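Outer membrane protein SusF (Bacteroides thetaiotaomicron, PDB 4FE9) binds starch at the bacterial cell surface through its carbohydrate-binding modules, before the polysaccharide is transported into the periplasm for degradation. Local coordinates at residues Pro368-Trp381 and Phe401-Cys415. Numbering follows the deposited sequence.
Sequences PNVYLMGDTSYNGW and FVSPAFLKDGAVRIC. With NA (sodium ion), chain I.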
# COMPACT_ATOMS: atom_id res chain seq x y z
N PRO A 368 17.81 -11.84 -12.24
CA PRO A 368 18.69 -10.86 -12.92
C PRO A 368 18.67 -11.03 -14.42
O PRO A 368 19.65 -11.46 -14.99
CB PRO A 368 20.07 -11.23 -12.40
CG PRO A 368 20.00 -12.71 -12.23
CD PRO A 368 18.57 -13.00 -11.74
N ASN A 369 17.50 -10.83 -15.03
CA ASN A 369 17.33 -10.99 -16.48
C ASN A 369 17.73 -9.72 -17.23
O ASN A 369 17.04 -8.69 -17.14
CB ASN A 369 15.89 -11.31 -16.81
CG ASN A 369 15.48 -12.68 -16.36
OD1 ASN A 369 16.33 -13.47 -15.96
ND2 ASN A 369 14.20 -12.89 -16.22
N VAL A 370 18.88 -9.77 -17.90
CA VAL A 370 19.34 -8.65 -18.73
C VAL A 370 19.08 -9.01 -20.18
O VAL A 370 19.24 -10.18 -20.58
CB VAL A 370 20.82 -8.40 -18.52
CG1 VAL A 370 21.33 -7.24 -19.42
CG2 VAL A 370 21.09 -8.10 -17.11
N TYR A 371 18.60 -8.05 -20.95
CA TYR A 371 18.14 -8.33 -22.30
C TYR A 371 18.84 -7.48 -23.36
O TYR A 371 18.92 -6.25 -23.24
CB TYR A 371 16.66 -8.13 -22.41
CG TYR A 371 15.81 -9.12 -21.63
CD1 TYR A 371 15.36 -10.30 -22.22
CD2 TYR A 371 15.30 -8.79 -20.36
CE1 TYR A 371 14.47 -11.14 -21.57
CE2 TYR A 371 14.43 -9.62 -19.70
CZ TYR A 371 14.01 -10.80 -20.31
OH TYR A 371 13.16 -11.64 -19.65
N LEU A 372 19.20 -8.13 -24.46
CA LEU A 372 19.54 -7.44 -25.69
C LEU A 372 18.29 -6.93 -26.38
O LEU A 372 17.28 -7.64 -26.50
CB LEU A 372 20.33 -8.36 -26.62
CG LEU A 372 21.12 -7.67 -27.73
CD1 LEU A 372 22.31 -6.85 -27.13
CD2 LEU A 372 21.64 -8.73 -28.74
N MET A 373 18.34 -5.68 -26.82
CA MET A 373 17.19 -5.07 -27.49
C MET A 373 17.62 -4.44 -28.80
O MET A 373 18.75 -3.98 -28.93
CB MET A 373 16.56 -3.99 -26.59
CG MET A 373 16.18 -4.49 -25.22
SD MET A 373 14.63 -5.38 -25.31
CE MET A 373 13.49 -4.13 -25.95
N GLY A 374 16.68 -4.32 -29.71
CA GLY A 374 16.86 -3.52 -30.89
C GLY A 374 17.51 -4.34 -31.97
O GLY A 374 17.19 -5.53 -32.16
N ASP A 375 18.39 -3.70 -32.73
CA ASP A 375 18.62 -4.10 -34.09
C ASP A 375 19.50 -5.35 -34.15
O ASP A 375 19.38 -6.17 -35.06
CB ASP A 375 19.26 -2.97 -34.87
CG ASP A 375 18.22 -1.99 -35.43
OD1 ASP A 375 17.03 -2.35 -35.53
OD2 ASP A 375 18.64 -0.90 -35.90
N THR A 376 20.36 -5.50 -33.15
CA THR A 376 21.28 -6.60 -33.08
C THR A 376 20.70 -7.84 -32.40
O THR A 376 21.36 -8.88 -32.34
CB THR A 376 22.62 -6.20 -32.43
OG1 THR A 376 22.43 -5.97 -31.03
CG2 THR A 376 23.17 -4.95 -33.07
N SER A 377 19.39 -7.82 -32.13
CA SER A 377 18.74 -8.89 -31.33
C SER A 377 17.75 -9.72 -32.18
O SER A 377 17.50 -9.37 -33.32
CB SER A 377 18.02 -8.26 -30.12
OG SER A 377 16.68 -7.95 -30.43
N TYR A 378 17.04 -10.67 -31.55
CA TYR A 378 16.23 -11.67 -32.30
C TYR A 378 14.94 -11.12 -32.96
O TYR A 378 14.02 -10.64 -32.28
CB TYR A 378 15.93 -12.93 -31.42
CG TYR A 378 14.89 -13.90 -32.00
CD1 TYR A 378 15.26 -14.90 -32.93
CD2 TYR A 378 13.55 -13.84 -31.59
CE1 TYR A 378 14.29 -15.78 -33.48
CE2 TYR A 378 12.58 -14.67 -32.16
CZ TYR A 378 12.95 -15.65 -33.08
OH TYR A 378 11.95 -16.48 -33.62
N ASN A 379 14.86 -11.25 -34.28
CA ASN A 379 13.82 -10.57 -35.06
C ASN A 379 13.78 -9.05 -34.76
O ASN A 379 12.74 -8.41 -34.90
CB ASN A 379 12.42 -11.17 -34.80
CG ASN A 379 12.19 -12.49 -35.53
OD1 ASN A 379 13.11 -13.07 -36.10
ND2 ASN A 379 10.96 -13.00 -35.45
N GLY A 380 14.91 -8.52 -34.29
CA GLY A 380 15.08 -7.07 -34.14
C GLY A 380 14.16 -6.51 -33.07
O GLY A 380 14.06 -7.06 -31.96
N TRP A 381 13.49 -5.40 -33.40
CA TRP A 381 12.59 -4.72 -32.47
C TRP A 381 11.28 -5.48 -32.39
O TRP A 381 10.36 -5.09 -31.68
CB TRP A 381 12.31 -3.27 -32.94
CG TRP A 381 13.45 -2.32 -32.67
CD1 TRP A 381 14.26 -1.71 -33.59
CD2 TRP A 381 13.92 -1.87 -31.38
NE1 TRP A 381 15.18 -0.90 -32.97
CE2 TRP A 381 15.01 -1.00 -31.61
CE3 TRP A 381 13.48 -2.07 -30.06
CZ2 TRP A 381 15.66 -0.31 -30.57
CZ3 TRP A 381 14.15 -1.42 -29.02
CH2 TRP A 381 15.24 -0.56 -29.28
N PHE A 401 27.82 -11.16 -17.28
CA PHE A 401 26.68 -11.48 -18.11
C PHE A 401 27.13 -11.31 -19.56
O PHE A 401 27.86 -10.38 -19.88
CB PHE A 401 25.49 -10.54 -17.79
CG PHE A 401 25.01 -10.63 -16.35
CD1 PHE A 401 25.80 -10.21 -15.32
CD2 PHE A 401 23.74 -11.10 -16.06
CE1 PHE A 401 25.37 -10.32 -13.99
CE2 PHE A 401 23.29 -11.18 -14.74
CZ PHE A 401 24.12 -10.79 -13.71
N VAL A 402 26.67 -12.19 -20.44
CA VAL A 402 27.07 -12.15 -21.83
C VAL A 402 25.88 -12.31 -22.72
O VAL A 402 25.01 -13.12 -22.44
CB VAL A 402 28.16 -13.25 -22.15
CG1 VAL A 402 28.62 -13.14 -23.62
CG2 VAL A 402 29.34 -13.10 -21.21
N SER A 403 25.77 -11.42 -23.71
CA SER A 403 24.65 -11.42 -24.62
C SER A 403 24.80 -12.50 -25.69
O SER A 403 25.90 -12.98 -25.93
CB SER A 403 24.51 -10.04 -25.30
OG SER A 403 25.66 -9.72 -26.08
N PRO A 404 23.69 -12.85 -26.34
CA PRO A 404 23.66 -13.61 -27.60
C PRO A 404 24.33 -12.83 -28.72
O PRO A 404 24.00 -11.67 -28.93
CB PRO A 404 22.16 -13.71 -27.91
CG PRO A 404 21.45 -13.26 -26.62
CD PRO A 404 22.38 -12.31 -25.98
N ALA A 405 25.25 -13.47 -29.44
CA ALA A 405 26.01 -12.78 -30.50
C ALA A 405 25.09 -11.97 -31.43
O ALA A 405 24.02 -12.44 -31.83
CB ALA A 405 26.84 -13.80 -31.31
N PHE A 406 25.53 -10.77 -31.83
CA PHE A 406 24.69 -9.92 -32.71
C PHE A 406 24.34 -10.62 -34.03
O PHE A 406 25.18 -11.27 -34.63
CB PHE A 406 25.37 -8.57 -32.99
CG PHE A 406 25.78 -7.82 -31.75
CD1 PHE A 406 25.13 -8.02 -30.55
CD2 PHE A 406 26.76 -6.85 -31.81
CE1 PHE A 406 25.55 -7.36 -29.40
CE2 PHE A 406 27.14 -6.15 -30.69
CZ PHE A 406 26.51 -6.39 -29.48
N LEU A 407 23.07 -10.54 -34.41
CA LEU A 407 22.59 -11.10 -35.67
C LEU A 407 22.82 -10.17 -36.86
O LEU A 407 22.55 -10.54 -38.01
CB LEU A 407 21.11 -11.43 -35.57
CG LEU A 407 20.70 -12.70 -34.81
CD1 LEU A 407 21.68 -13.00 -33.68
CD2 LEU A 407 19.25 -12.57 -34.27
N LYS A 408 23.17 -8.92 -36.57
CA LYS A 408 23.24 -7.85 -37.58
C LYS A 408 24.06 -6.71 -37.03
O LYS A 408 24.23 -6.57 -35.81
CB LYS A 408 21.86 -7.35 -37.93
CG LYS A 408 21.17 -8.15 -39.02
CD LYS A 408 19.70 -7.80 -39.10
CE LYS A 408 19.40 -6.50 -38.36
NZ LYS A 408 19.38 -5.33 -39.27
N ASP A 409 24.60 -5.90 -37.93
CA ASP A 409 25.12 -4.60 -37.54
C ASP A 409 23.95 -3.72 -37.12
O ASP A 409 22.86 -3.86 -37.63
CB ASP A 409 25.90 -3.96 -38.69
CG ASP A 409 26.86 -4.94 -39.36
OD1 ASP A 409 27.94 -5.22 -38.77
OD2 ASP A 409 26.45 -5.55 -40.38
N GLY A 410 24.17 -2.89 -36.10
CA GLY A 410 23.15 -1.95 -35.67
C GLY A 410 23.50 -1.32 -34.34
O GLY A 410 24.58 -1.58 -33.78
N ALA A 411 22.63 -0.42 -33.88
CA ALA A 411 22.80 0.20 -32.56
C ALA A 411 22.46 -0.82 -31.48
O ALA A 411 21.49 -1.55 -31.60
CB ALA A 411 21.91 1.42 -32.44
N VAL A 412 23.35 -0.96 -30.51
CA VAL A 412 23.14 -1.81 -29.35
C VAL A 412 22.22 -1.11 -28.34
O VAL A 412 22.43 0.04 -28.01
CB VAL A 412 24.46 -2.14 -28.67
CG1 VAL A 412 24.22 -3.04 -27.43
CG2 VAL A 412 25.43 -2.82 -29.66
N ARG A 413 21.17 -1.81 -27.90
CA ARG A 413 20.43 -1.43 -26.71
C ARG A 413 20.40 -2.60 -25.71
O ARG A 413 20.38 -3.78 -26.11
CB ARG A 413 19.01 -1.00 -27.09
CG ARG A 413 18.94 0.15 -28.09
CD ARG A 413 19.35 1.51 -27.45
NE ARG A 413 18.24 2.15 -26.70
CZ ARG A 413 17.29 2.91 -27.25
NH1 ARG A 413 17.20 3.03 -28.58
NH2 ARG A 413 16.36 3.49 -26.48
N ILE A 414 20.49 -2.27 -24.42
CA ILE A 414 20.45 -3.28 -23.34
C ILE A 414 19.47 -2.77 -22.25
O ILE A 414 19.43 -1.55 -21.95
CB ILE A 414 21.84 -3.45 -22.68
CG1 ILE A 414 22.95 -3.38 -23.74
CG2 ILE A 414 21.90 -4.79 -21.88
CD1 ILE A 414 24.33 -3.14 -23.14
N CYS A 415 18.71 -3.69 -21.66
CA CYS A 415 17.88 -3.35 -20.51
C CYS A 415 17.70 -4.49 -19.49
O CYS A 415 18.10 -5.64 -19.72
CB CYS A 415 16.52 -2.81 -20.95
SG CYS A 415 15.42 -4.10 -21.61
NA NA I . 14.57 -9.02 -30.25
O HOH W 1 20.86 -3.78 -30.64
O HOH W 2 18.82 -0.97 -32.14
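Thr376 and Phe406 lie side by side where the loop after strand 371-374 meets the 401-415 segment. OG1 of Thr376 stands over one face of the Phe406 ring, 3.4 Å from Phe406 CD1; chi1 of 70° sets OG1 between the backbone N and the carbonyl carbon, which turns the hydroxyl to the ring and CG2 to Lys408 O and Gly410 O. Leu372 crosses the same ring at about a right angle, Leu372 CD1 lying 4.0 Å from Phe406 CE1. Without the ring, as with an alanine here, Leu372 CD1 would probably face a gap and the Thr376 hydroxyl would lose the aromatic face it rests on. Backbone bonds frame this packed region: Tyr371 and Cys415 pair reciprocally, with Tyr371 N 2.8 Å from Cys415 O, and Leu407 N reaches Thr376 O at 3.2 Å. Met373 N still bonds Arg413 O at 2.9 Å, but the return bond from Arg413 N to Met373 O is weak, at 3.4 Å. Two waters fill in between the diverging backbones, one donating to Met373 O and accepting from Thr376 N, the other accepting from Asp375 N and donating to Ala411 O. On this looser side the Arg413 guanidinium turns one face to Trp381 CH2, the planes 76° apart, while NE is salt-bridged to Glu430. The exposed Lys408 lays CE 3.3 Å from Asp375 O. The type II turn Ser377-Gly380 supplies Ser377 OG, Tyr378 O and Gly380 O to a sodium ion completed by Ala383 and Asp389. Within the third carbohydrate-binding module, strand 410-415 runs antiparallel to 371-374 and also pairs with 430-434, while Phe406 and Ile414 touch Val458 of strand 458-461.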